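Long-range contacts in tripartite terminase subunit 3 (Human herpesvirus 5, PDB 3N4P), which probably helps drive viral DNA into empty capsids as the terminase large subunit, and is seen here as its metal-binding nuclease domain: residues F59-P69 with Y130-E139; F92-F100 with I215-L225. All coordinates share one frame; numbering follows the deposited sequence.

Contact 1 (F59-P69 with Y130-E139)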
loop_
_atom_site.group_PDB
_atom_site.type_symbol
_atom_site.label_atom_id
_atom_site.label_comp_id
_atom_site.label_asym_id
_atom_site.label_seq_id
_atom_site.Cartn_x
_atom_site.Cartn_y
_atom_site.Cartn_z
ATOM N N PHE B 59 -1.513 -3.654 -15.951
ATOM C CA PHE B 59 -0.826 -4.809 -15.345
ATOM C C PHE B 59 -0.154 -5.698 -16.354
ATOM O O PHE B 59 -0.692 -5.972 -17.436
ATOM C CB PHE B 59 -1.784 -5.656 -14.496
ATOM C CG PHE B 59 -2.221 -4.971 -13.243
ATOM C CD1 PHE B 59 -3.256 -4.028 -13.273
ATOM C CD2 PHE B 59 -1.595 -5.239 -12.048
ATOM C CE1 PHE B 59 -3.666 -3.363 -12.112
ATOM C CE2 PHE B 59 -1.998 -4.585 -10.882
ATOM C CZ PHE B 59 -3.027 -3.607 -10.930
ATOM N N GLY B 60 1.011 -6.213 -16.008
ATOM C CA GLY B 60 1.544 -7.266 -16.865
ATOM C C GLY B 60 0.620 -8.496 -16.801
ATOM O O GLY B 60 0.015 -8.751 -15.772
ATOM N N LYS B 61 0.485 -9.243 -17.914
ATOM C CA LYS B 61 -0.384 -10.411 -17.913
ATOM C C LYS B 61 0.360 -11.715 -17.643
ATOM O O LYS B 61 -0.235 -12.805 -17.612
ATOM C CB LYS B 61 -1.216 -10.460 -19.200
ATOM C CG LYS B 61 -1.877 -9.107 -19.398
ATOM C CD LYS B 61 -2.943 -9.162 -20.455
ATOM C CE LYS B 61 -3.917 -8.027 -20.180
ATOM N NZ LYS B 61 -4.507 -7.522 -21.472
ATOM N N THR B 62 1.651 -11.590 -17.404
ATOM C CA THR B 62 2.440 -12.740 -17.172
ATOM C C THR B 62 2.896 -12.866 -15.738
ATOM O O THR B 62 3.519 -11.974 -15.221
ATOM C CB THR B 62 3.654 -12.756 -18.115
ATOM O OG1 THR B 62 3.178 -12.877 -19.448
ATOM C CG2 THR B 62 4.507 -13.990 -17.842
ATOM N N LEU B 63 2.632 -14.015 -15.120
ATOM C CA LEU B 63 3.176 -14.334 -13.781
ATOM C C LEU B 63 4.579 -14.964 -13.916
ATOM O O LEU B 63 4.713 -16.025 -14.481
ATOM C CB LEU B 63 2.265 -15.385 -13.109
ATOM C CG LEU B 63 1.851 -15.304 -11.672
ATOM C CD1 LEU B 63 1.525 -16.675 -10.940
ATOM C CD2 LEU B 63 2.697 -14.290 -10.798
ATOM N N TYR B 64 5.619 -14.348 -13.405
ATOM C CA TYR B 64 6.956 -14.945 -13.381
ATOM C C TYR B 64 7.143 -15.634 -12.027
ATOM O O TYR B 64 6.933 -14.998 -10.972
ATOM C CB TYR B 64 8.035 -13.830 -13.569
ATOM C CG TYR B 64 7.941 -13.245 -14.953
ATOM C CD1 TYR B 64 7.031 -12.226 -15.231
ATOM C CD2 TYR B 64 8.659 -13.812 -16.028
ATOM C CE1 TYR B 64 6.899 -11.690 -16.574
ATOM C CE2 TYR B 64 8.549 -13.298 -17.396
ATOM C CZ TYR B 64 7.643 -12.247 -17.647
ATOM O OH TYR B 64 7.459 -11.761 -18.939
ATOM N N VAL B 65 7.543 -16.896 -12.010
ATOM C CA VAL B 65 7.897 -17.484 -10.722
ATOM C C VAL B 65 9.296 -18.148 -10.685
ATOM O O VAL B 65 9.755 -18.687 -11.662
ATOM C CB VAL B 65 6.794 -18.549 -10.160
ATOM C CG1 VAL B 65 5.434 -18.581 -10.894
ATOM C CG2 VAL B 65 7.391 -19.852 -9.910
ATOM N N TYR B 66 9.903 -18.237 -9.512
ATOM C CA TYR B 66 11.179 -18.907 -9.406
ATOM C C TYR B 66 11.170 -19.719 -8.158
ATOM O O TYR B 66 10.727 -19.228 -7.126
ATOM C CB TYR B 66 12.233 -17.824 -9.164
ATOM C CG TYR B 66 13.615 -18.312 -8.932
ATOM C CD1 TYR B 66 14.476 -18.556 -10.012
ATOM C CD2 TYR B 66 14.120 -18.454 -7.638
ATOM C CE1 TYR B 66 15.820 -18.960 -9.806
ATOM C CE2 TYR B 66 15.445 -18.879 -7.420
ATOM C CZ TYR B 66 16.281 -19.121 -8.506
ATOM O OH TYR B 66 17.580 -19.515 -8.303
ATOM N N LEU B 67 11.787 -20.892 -8.207
ATOM C CA LEU B 67 12.033 -21.619 -6.987
ATOM C C LEU B 67 13.348 -22.340 -7.051
ATOM O O LEU B 67 13.839 -22.679 -8.120
ATOM C CB LEU B 67 10.902 -22.630 -6.684
ATOM C CG LEU B 67 10.710 -23.758 -7.693
ATOM C CD1 LEU B 67 10.134 -25.105 -7.063
ATOM C CD2 LEU B 67 9.764 -23.258 -8.760
ATOM N N ASP B 68 13.899 -22.594 -5.876
ATOM C CA ASP B 68 15.164 -23.313 -5.734
ATOM C C ASP B 68 14.960 -24.516 -4.861
ATOM O O ASP B 68 15.144 -24.427 -3.643
ATOM C CB ASP B 68 16.231 -22.398 -5.091
ATOM C CG ASP B 68 17.556 -23.137 -4.809
ATOM O OD1 ASP B 68 17.707 -24.343 -5.141
ATOM O OD2 ASP B 68 18.466 -22.497 -4.254
ATOM N N PRO B 69 14.579 -25.657 -5.461
ATOM C CA PRO B 69 14.251 -26.769 -4.571
ATOM C C PRO B 69 15.481 -27.180 -3.774
ATOM O O PRO B 69 16.589 -27.269 -4.332
ATOM C CB PRO B 69 13.796 -27.900 -5.523
ATOM C CG PRO B 69 14.259 -27.493 -6.885
ATOM C CD PRO B 69 14.420 -25.986 -6.890
ATOM N N TYR B 130 -6.630 -11.318 -14.788
ATOM C CA TYR B 130 -6.019 -10.698 -15.945
ATOM C C TYR B 130 -4.757 -11.473 -16.309
ATOM O O TYR B 130 -4.243 -11.286 -17.389
ATOM C CB TYR B 130 -5.705 -9.201 -15.691
ATOM C CG TYR B 130 -4.942 -8.925 -14.427
ATOM C CD1 TYR B 130 -5.612 -8.735 -13.210
ATOM C CD2 TYR B 130 -3.559 -8.873 -14.424
ATOM C CE1 TYR B 130 -4.929 -8.484 -12.055
ATOM C CE2 TYR B 130 -2.868 -8.681 -13.224
ATOM C CZ TYR B 130 -3.558 -8.441 -12.066
ATOM O OH TYR B 130 -2.882 -8.211 -10.887
ATOM N N LEU B 131 -4.253 -12.329 -15.396
ATOM C CA LEU B 131 -3.013 -13.020 -15.655
ATOM C C LEU B 131 -3.345 -14.158 -16.634
ATOM O O LEU B 131 -4.195 -14.989 -16.324
ATOM C CB LEU B 131 -2.486 -13.604 -14.370
ATOM C CG LEU B 131 -1.969 -12.631 -13.329
ATOM C CD1 LEU B 131 -1.401 -13.398 -12.117
ATOM C CD2 LEU B 131 -0.942 -11.621 -13.846
ATOM N N ASP B 132 -2.718 -14.153 -17.820
ATOM C CA ASP B 132 -3.042 -15.135 -18.864
ATOM C C ASP B 132 -1.920 -16.080 -19.301
ATOM O O ASP B 132 -2.161 -16.943 -20.166
ATOM C CB ASP B 132 -3.753 -14.477 -20.092
ATOM C CG ASP B 132 -2.800 -13.648 -21.036
ATOM O OD1 ASP B 132 -1.617 -13.306 -20.703
ATOM O OD2 ASP B 132 -3.292 -13.316 -22.160
ATOM N N GLU B 133 -0.743 -15.953 -18.675
ATOM C CA GLU B 133 0.449 -16.787 -18.931
ATOM C C GLU B 133 1.313 -16.984 -17.681
ATOM O O GLU B 133 1.389 -16.097 -16.847
ATOM C CB GLU B 133 1.284 -16.095 -19.997
ATOM C CG GLU B 133 2.523 -16.814 -20.572
ATOM C CD GLU B 133 3.186 -15.947 -21.675
ATOM O OE1 GLU B 133 3.840 -14.891 -21.348
ATOM O OE2 GLU B 133 3.035 -16.291 -22.879
ATOM N N LEU B 134 1.969 -18.134 -17.571
ATOM C CA LEU B 134 2.959 -18.428 -16.521
ATOM C C LEU B 134 4.334 -18.687 -17.056
ATOM O O LEU B 134 4.473 -19.459 -17.980
ATOM C CB LEU B 134 2.639 -19.735 -15.850
ATOM C CG LEU B 134 1.821 -19.701 -14.617
ATOM C CD1 LEU B 134 1.389 -21.210 -14.371
ATOM C CD2 LEU B 134 2.666 -19.039 -13.476
ATOM N N ARG B 135 5.347 -18.131 -16.419
ATOM C CA ARG B 135 6.709 -18.373 -16.799
ATOM C C ARG B 135 7.465 -18.730 -15.577
ATOM O O ARG B 135 7.546 -17.933 -14.641
ATOM C CB ARG B 135 7.309 -17.135 -17.396
ATOM C CG ARG B 135 6.968 -16.990 -18.829
ATOM C CD ARG B 135 7.489 -15.669 -19.461
ATOM N NE ARG B 135 6.918 -15.637 -20.794
ATOM C CZ ARG B 135 7.604 -15.631 -21.948
ATOM N NH1 ARG B 135 8.948 -15.529 -21.972
ATOM N NH2 ARG B 135 6.920 -15.684 -23.097
ATOM N N ILE B 136 8.049 -19.922 -15.589
ATOM C CA ILE B 136 8.564 -20.533 -14.381
ATOM C C ILE B 136 10.018 -20.916 -14.565
ATOM O O ILE B 136 10.343 -21.577 -15.508
ATOM C CB ILE B 136 7.723 -21.813 -14.039
ATOM C CG1 ILE B 136 6.258 -21.428 -13.861
ATOM C CG2 ILE B 136 8.247 -22.549 -12.774
ATOM C CD1 ILE B 136 5.300 -22.665 -13.839
ATOM N N ALA B 137 10.872 -20.532 -13.631
ATOM C CA ALA B 137 12.237 -21.032 -13.593
ATOM C C ALA B 137 12.484 -21.909 -12.380
ATOM O O ALA B 137 12.229 -21.485 -11.252
ATOM C CB ALA B 137 13.202 -19.809 -13.520
ATOM N N VAL B 138 13.089 -23.052 -12.551
ATOM C CA VAL B 138 13.334 -23.948 -11.425
ATOM C C VAL B 138 14.834 -24.105 -11.411
ATOM O O VAL B 138 15.386 -24.648 -12.354
ATOM C CB VAL B 138 12.736 -25.395 -11.629
ATOM C CG1 VAL B 138 13.020 -26.280 -10.414
ATOM C CG2 VAL B 138 11.224 -25.407 -11.861
ATOM N N GLU B 139 15.488 -23.677 -10.337
ATOM C CA GLU B 139 16.917 -23.832 -10.218
ATOM C C GLU B 139 17.292 -25.269 -10.074
ATOM O O GLU B 139 16.742 -25.974 -9.254
ATOM C CB GLU B 139 17.486 -23.107 -8.996
ATOM C CG GLU B 139 18.944 -22.601 -9.229
ATOM C CD GLU B 139 19.887 -22.884 -8.058
ATOM O OE1 GLU B 139 21.012 -23.389 -8.303
ATOM O OE2 GLU B 139 19.504 -22.606 -6.896
#
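With CG of Glu133 anti to the backbone N (chi1 -174°) and its chain extended beyond, and with Thr62 OG1 anti to its own carbonyl carbon (chi1 -65°), the two side chains meet: Thr62 OG1 donates to Glu133 OE1 over 2.8 Å. From the opposite face of the carboxylate, Arg135 NE closes a salt bridge with Glu133 OE1 at 3.2 Å, so two donors clamp one oxygen. Arg135 NH1 bonds to Ala273 O, and Glu133 OE2 forms a salt bridge with Arg165. Tyr64 lies alongside Arg135 on this face of the sheet, its CE2 3.3 Å from Arg135 CD, and Thr62 CG2 sits over one face of the Tyr64 ring, near its rim.

The backbones run parallel, 4.7 Å apart at the strand axes. Six hydrogen bonds join them, with N-H...O angles of at least 158°: Leu63 N to Glu133 O, Arg135 N to Leu63 O, Val65 N to Arg135 O, Ala137 N to Val65 O, Leu67 N to Ala137 O and Glu139 N to Leu67 O. Leu63, Val65 and Leu67 pack beside Leu134, Ile136 and Val138 on the other face; Leu63 CD1 comes 3.6 Å from Leu134 CD2. At the C-terminal ends, Asp68 OD2 and Glu139 OE2 stand 2.8 Å apart. Both acids belong to the magnesium site, so their oxygens come together around the metal, as at the acidic centre of RNase H-like nucleases; Asp256 lies close to Asp68.

Strand 62-67 also pairs antiparallel with strand 80-88, and strand 133-138 with the parallel strand 165-172. Helix 144-161 packs on the Leu67, Leu134 and Val138 side, and helix 256-267 meets Tyr66 and Ala137 on the other.

Contact 2 (F92-F100 with I215-L225)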
loop_
_atom_site.group_PDB
_atom_site.type_symbol
_atom_site.label_atom_id
_atom_site.label_comp_id
_atom_site.label_asym_id
_atom_site.label_seq_id
_atom_site.Cartn_x
_atom_site.Cartn_y
_atom_site.Cartn_z
ATOM N N PHE B 92 7.129 -3.692 -10.112
ATOM C CA PHE B 92 7.002 -5.138 -9.999
ATOM C C PHE B 92 6.384 -5.478 -8.711
ATOM O O PHE B 92 6.825 -5.010 -7.642
ATOM C CB PHE B 92 8.383 -5.738 -10.141
ATOM C CG PHE B 92 9.110 -5.170 -11.350
ATOM C CD1 PHE B 92 8.881 -5.695 -12.624
ATOM C CD2 PHE B 92 9.946 -4.073 -11.216
ATOM C CE1 PHE B 92 9.518 -5.156 -13.782
ATOM C CE2 PHE B 92 10.588 -3.495 -12.370
ATOM C CZ PHE B 92 10.360 -4.073 -13.667
ATOM N N LEU B 93 5.355 -6.299 -8.825
ATOM C CA LEU B 93 4.449 -6.601 -7.758
ATOM C C LEU B 93 4.631 -8.036 -7.255
ATOM O O LEU B 93 4.709 -8.947 -8.057
ATOM C CB LEU B 93 3.080 -6.478 -8.368
ATOM C CG LEU B 93 2.053 -5.705 -7.597
ATOM C CD1 LEU B 93 1.950 -4.464 -8.412
ATOM C CD2 LEU B 93 0.792 -6.416 -7.693
ATOM N N ILE B 94 4.721 -8.263 -5.944
ATOM C CA ILE B 94 4.974 -9.635 -5.450
ATOM C C ILE B 94 3.609 -10.199 -5.136
ATOM O O ILE B 94 2.896 -9.646 -4.272
ATOM C CB ILE B 94 5.847 -9.650 -4.187
ATOM C CG1 ILE B 94 7.218 -9.120 -4.516
ATOM C CG2 ILE B 94 5.990 -11.098 -3.552
ATOM C CD1 ILE B 94 7.831 -8.681 -3.257
ATOM N N TYR B 95 3.224 -11.245 -5.890
ATOM C CA TYR B 95 1.931 -11.868 -5.717
ATOM C C TYR B 95 1.909 -13.033 -4.724
ATOM O O TYR B 95 0.849 -13.384 -4.170
ATOM C CB TYR B 95 1.422 -12.396 -7.090
ATOM C CG TYR B 95 1.009 -11.257 -8.087
ATOM C CD1 TYR B 95 -0.028 -10.376 -7.776
ATOM C CD2 TYR B 95 1.692 -11.062 -9.285
ATOM C CE1 TYR B 95 -0.418 -9.376 -8.655
ATOM C CE2 TYR B 95 1.319 -10.069 -10.217
ATOM C CZ TYR B 95 0.257 -9.240 -9.891
ATOM O OH TYR B 95 -0.130 -8.257 -10.754
ATOM N N GLY B 96 3.056 -13.677 -4.545
ATOM C CA GLY B 96 3.116 -14.905 -3.779
ATOM C C GLY B 96 4.495 -15.167 -3.252
ATOM O O GLY B 96 5.502 -14.750 -3.882
ATOM N N LEU B 97 4.541 -15.759 -2.049
ATOM C CA LEU B 97 5.806 -16.167 -1.400
ATOM C C LEU B 97 5.568 -17.482 -0.707
ATOM O O LEU B 97 4.498 -17.708 -0.118
ATOM C CB LEU B 97 6.327 -15.148 -0.364
ATOM C CG LEU B 97 6.646 -13.723 -0.816
ATOM C CD1 LEU B 97 6.678 -12.695 0.373
ATOM C CD2 LEU B 97 7.956 -13.605 -1.693
ATOM N N GLU B 98 6.508 -18.404 -0.845
ATOM C CA GLU B 98 6.500 -19.590 -0.014
ATOM C C GLU B 98 7.889 -19.841 0.453
ATOM O O GLU B 98 8.859 -19.624 -0.284
ATOM C CB GLU B 98 5.980 -20.810 -0.755
ATOM C CG GLU B 98 4.531 -20.696 -1.328
ATOM C CD GLU B 98 3.399 -20.535 -0.283
ATOM O OE1 GLU B 98 3.612 -20.566 0.954
ATOM O OE2 GLU B 98 2.244 -20.370 -0.725
ATOM N N HIS B 99 7.992 -20.394 1.658
ATOM C CA HIS B 99 9.246 -20.886 2.169
ATOM C C HIS B 99 8.859 -22.218 2.751
ATOM O O HIS B 99 8.309 -22.319 3.851
ATOM C CB HIS B 99 9.822 -19.971 3.231
ATOM C CG HIS B 99 11.245 -20.286 3.585
ATOM N ND1 HIS B 99 11.996 -19.484 4.417
ATOM C CD2 HIS B 99 12.045 -21.331 3.247
ATOM C CE1 HIS B 99 13.192 -20.023 4.583
ATOM N NE2 HIS B 99 13.253 -21.137 3.875
ATOM N N PHE B 100 9.168 -23.270 2.022
ATOM C CA PHE B 100 8.635 -24.577 2.385
ATOM C C PHE B 100 9.652 -25.525 3.024
ATOM O O PHE B 100 10.763 -25.650 2.535
ATOM C CB PHE B 100 8.001 -25.200 1.150
ATOM C CG PHE B 100 7.720 -26.696 1.286
ATOM C CD1 PHE B 100 6.485 -27.130 1.706
ATOM C CD2 PHE B 100 8.694 -27.632 0.982
ATOM C CE1 PHE B 100 6.203 -28.536 1.837
ATOM C CE2 PHE B 100 8.434 -29.008 1.128
ATOM C CZ PHE B 100 7.188 -29.455 1.535
ATOM N N ILE B 215 3.775 -19.336 4.998
ATOM C CA ILE B 215 4.204 -18.292 5.899
ATOM C C ILE B 215 3.068 -17.610 6.681
ATOM O O ILE B 215 3.286 -17.226 7.822
ATOM C CB ILE B 215 5.050 -17.215 5.117
ATOM C CG1 ILE B 215 6.267 -17.887 4.450
ATOM C CG2 ILE B 215 5.505 -16.033 6.023
ATOM C CD1 ILE B 215 6.881 -16.927 3.316
ATOM N N LYS B 216 1.904 -17.365 6.054
ATOM C CA LYS B 216 0.901 -16.443 6.637
ATOM C C LYS B 216 0.401 -16.797 8.004
ATOM O O LYS B 216 0.053 -15.879 8.819
ATOM C CB LYS B 216 -0.357 -16.309 5.771
ATOM C CG LYS B 216 -0.293 -15.086 4.861
ATOM C CD LYS B 216 -1.563 -14.140 4.899
ATOM C CE LYS B 216 -2.512 -14.307 3.693
ATOM N NZ LYS B 216 -1.790 -14.477 2.366
ATOM N N LEU B 217 0.349 -18.100 8.304
ATOM C CA LEU B 217 -0.090 -18.485 9.620
ATOM C C LEU B 217 0.870 -18.205 10.778
ATOM O O LEU B 217 0.410 -18.272 11.952
ATOM C CB LEU B 217 -0.602 -19.979 9.711
ATOM C CG LEU B 217 -1.650 -20.507 8.696
ATOM C CD1 LEU B 217 -1.976 -21.983 9.050
ATOM C CD2 LEU B 217 -2.961 -19.696 8.686
ATOM N N SER B 218 2.137 -17.929 10.491
ATOM C CA SER B 218 3.149 -17.632 11.515
ATOM C C SER B 218 3.650 -16.178 11.519
ATOM O O SER B 218 4.118 -15.703 12.562
ATOM C CB SER B 218 4.412 -18.515 11.309
ATOM O OG SER B 218 4.051 -19.856 10.918
ATOM N N HIS B 219 3.636 -15.524 10.366
ATOM C CA HIS B 219 4.128 -14.153 10.234
ATOM C C HIS B 219 3.360 -13.473 9.151
ATOM O O HIS B 219 2.965 -14.122 8.186
ATOM C CB HIS B 219 5.596 -14.066 9.749
ATOM C CG HIS B 219 6.568 -14.669 10.689
ATOM N ND1 HIS B 219 7.243 -15.845 10.405
ATOM C CD2 HIS B 219 7.008 -14.264 11.907
ATOM C CE1 HIS B 219 8.039 -16.158 11.415
ATOM N NE2 HIS B 219 7.899 -15.230 12.346
ATOM N N ASP B 220 3.215 -12.155 9.259
ATOM C CA ASP B 220 3.049 -11.324 7.994
ATOM C C ASP B 220 4.187 -11.638 7.003
ATOM O O ASP B 220 5.349 -11.466 7.387
ATOM C CB ASP B 220 2.978 -9.819 8.379
ATOM C CG ASP B 220 3.047 -8.871 7.125
ATOM O OD1 ASP B 220 2.750 -9.278 5.951
ATOM O OD2 ASP B 220 3.428 -7.702 7.334
ATOM N N PRO B 221 3.892 -12.163 5.774
ATOM C CA PRO B 221 4.975 -12.583 4.854
ATOM C C PRO B 221 5.928 -11.491 4.447
ATOM O O PRO B 221 7.140 -11.749 4.231
ATOM C CB PRO B 221 4.262 -13.089 3.587
ATOM C CG PRO B 221 2.801 -13.536 4.080
ATOM C CD PRO B 221 2.549 -12.664 5.358
ATOM N N ILE B 222 5.393 -10.278 4.283
ATOM C CA ILE B 222 6.220 -9.136 4.017
ATOM C C ILE B 222 7.160 -8.747 5.175
ATOM O O ILE B 222 8.321 -8.339 4.949
ATOM C CB ILE B 222 5.370 -7.941 3.532
ATOM C CG1 ILE B 222 4.666 -8.273 2.165
ATOM C CG2 ILE B 222 6.232 -6.705 3.524
ATOM C CD1 ILE B 222 5.641 -8.843 1.130
ATOM N N GLU B 223 6.707 -8.868 6.416
ATOM C CA GLU B 223 7.618 -8.642 7.600
ATOM C C GLU B 223 8.725 -9.702 7.678
ATOM O O GLU B 223 9.905 -9.390 7.903
ATOM C CB GLU B 223 6.824 -8.590 8.907
ATOM C CG GLU B 223 7.660 -8.599 10.225
ATOM C CD GLU B 223 6.957 -7.883 11.439
ATOM O OE1 GLU B 223 5.820 -8.292 11.848
ATOM O OE2 GLU B 223 7.581 -6.934 12.011
ATOM N N TYR B 224 8.370 -10.948 7.373
ATOM C CA TYR B 224 9.317 -12.026 7.244
ATOM C C TYR B 224 10.347 -11.770 6.119
ATOM O O TYR B 224 11.540 -12.003 6.310
ATOM C CB TYR B 224 8.524 -13.289 6.921
ATOM C CG TYR B 224 9.356 -14.532 6.870
ATOM C CD1 TYR B 224 9.655 -15.140 5.654
ATOM C CD2 TYR B 224 9.841 -15.139 8.062
ATOM C CE1 TYR B 224 10.421 -16.308 5.602
ATOM C CE2 TYR B 224 10.625 -16.305 8.016
ATOM C CZ TYR B 224 10.891 -16.889 6.793
ATOM O OH TYR B 224 11.632 -18.049 6.757
ATOM N N LEU B 225 9.865 -11.371 4.942
ATOM C CA LEU B 225 10.681 -11.055 3.807
ATOM C C LEU B 225 11.584 -9.805 4.132
ATOM O O LEU B 225 12.761 -9.792 3.793
ATOM C CB LEU B 225 9.817 -10.800 2.547
ATOM C CG LEU B 225 10.590 -10.340 1.302
ATOM C CD1 LEU B 225 11.373 -11.494 0.742
ATOM C CD2 LEU B 225 9.687 -9.801 0.177
#
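His99 ND1 and Tyr224 OH share a hydrogen bond of 2.8 Å, joining strand 91-100 of the central sheet to helix 221-229 in the RNase H-like fold of this nuclease domain. The rings meet rim to rim, their planes 52° apart, and neither lies over the other's face. His99 carries its ring anti to the backbone N (chi1 -168°), as Tyr224 does, and the two side chains cross at about a right angle. The histidine also lies near Asp256, a predicted nuclease residue.

The rest of the contact is apolar. Leu97 CD1 is the common point of the packing, lying 4.0 Å from Pro221 CB and 4.1 Å from Ile222 CD1, with Leu225 CD2 next to it. Ile94 and Leu225 reach toward each other tip to tip through their terminal methyls. Ile215 CD1 touches Leu97 CB and approaches the backbone N of His99. Helix 256-267 adds Leu257 against Leu97, Tyr224 and Leu225, and Phe43 of helix 37-45 meets Ile94, Ile222 and Leu225.

Helix 221-225 passes strand 92-100 at 64°, with 10.0 Å between the axes, a spacing spanned by these side chains. Asp220 occupies the N-cap position. Asp220 OD2 forms a salt bridge with Arg47, and Asp220 OD1 accepts from Ile222 N at 3.3 Å, with the donor lying well above the carboxylate plane.

How the contacts relate
The centres of contacts 1 and 2 lie about 16 Å apart on the same mixed sheet, with strand 80-88 between strands 62-67 and 91-100. Along the chain the segments alternate: 59-69, 92-100, 130-139, then 215-225. Contact 1 is made inside the sheet, whereas contact 2 places a helix against one of its strands. The two meet directly where Tyr130 OH lies 2.8 Å from Tyr95 OH, a probable hydrogen bond, and where Leu63 packs on Tyr95. Helix 256-267 touches both, and its Asp256 lies near Asp68 and His99: contact 1 supplies metal ligands, and contact 2 comes near the predicted nuclease residues through His99.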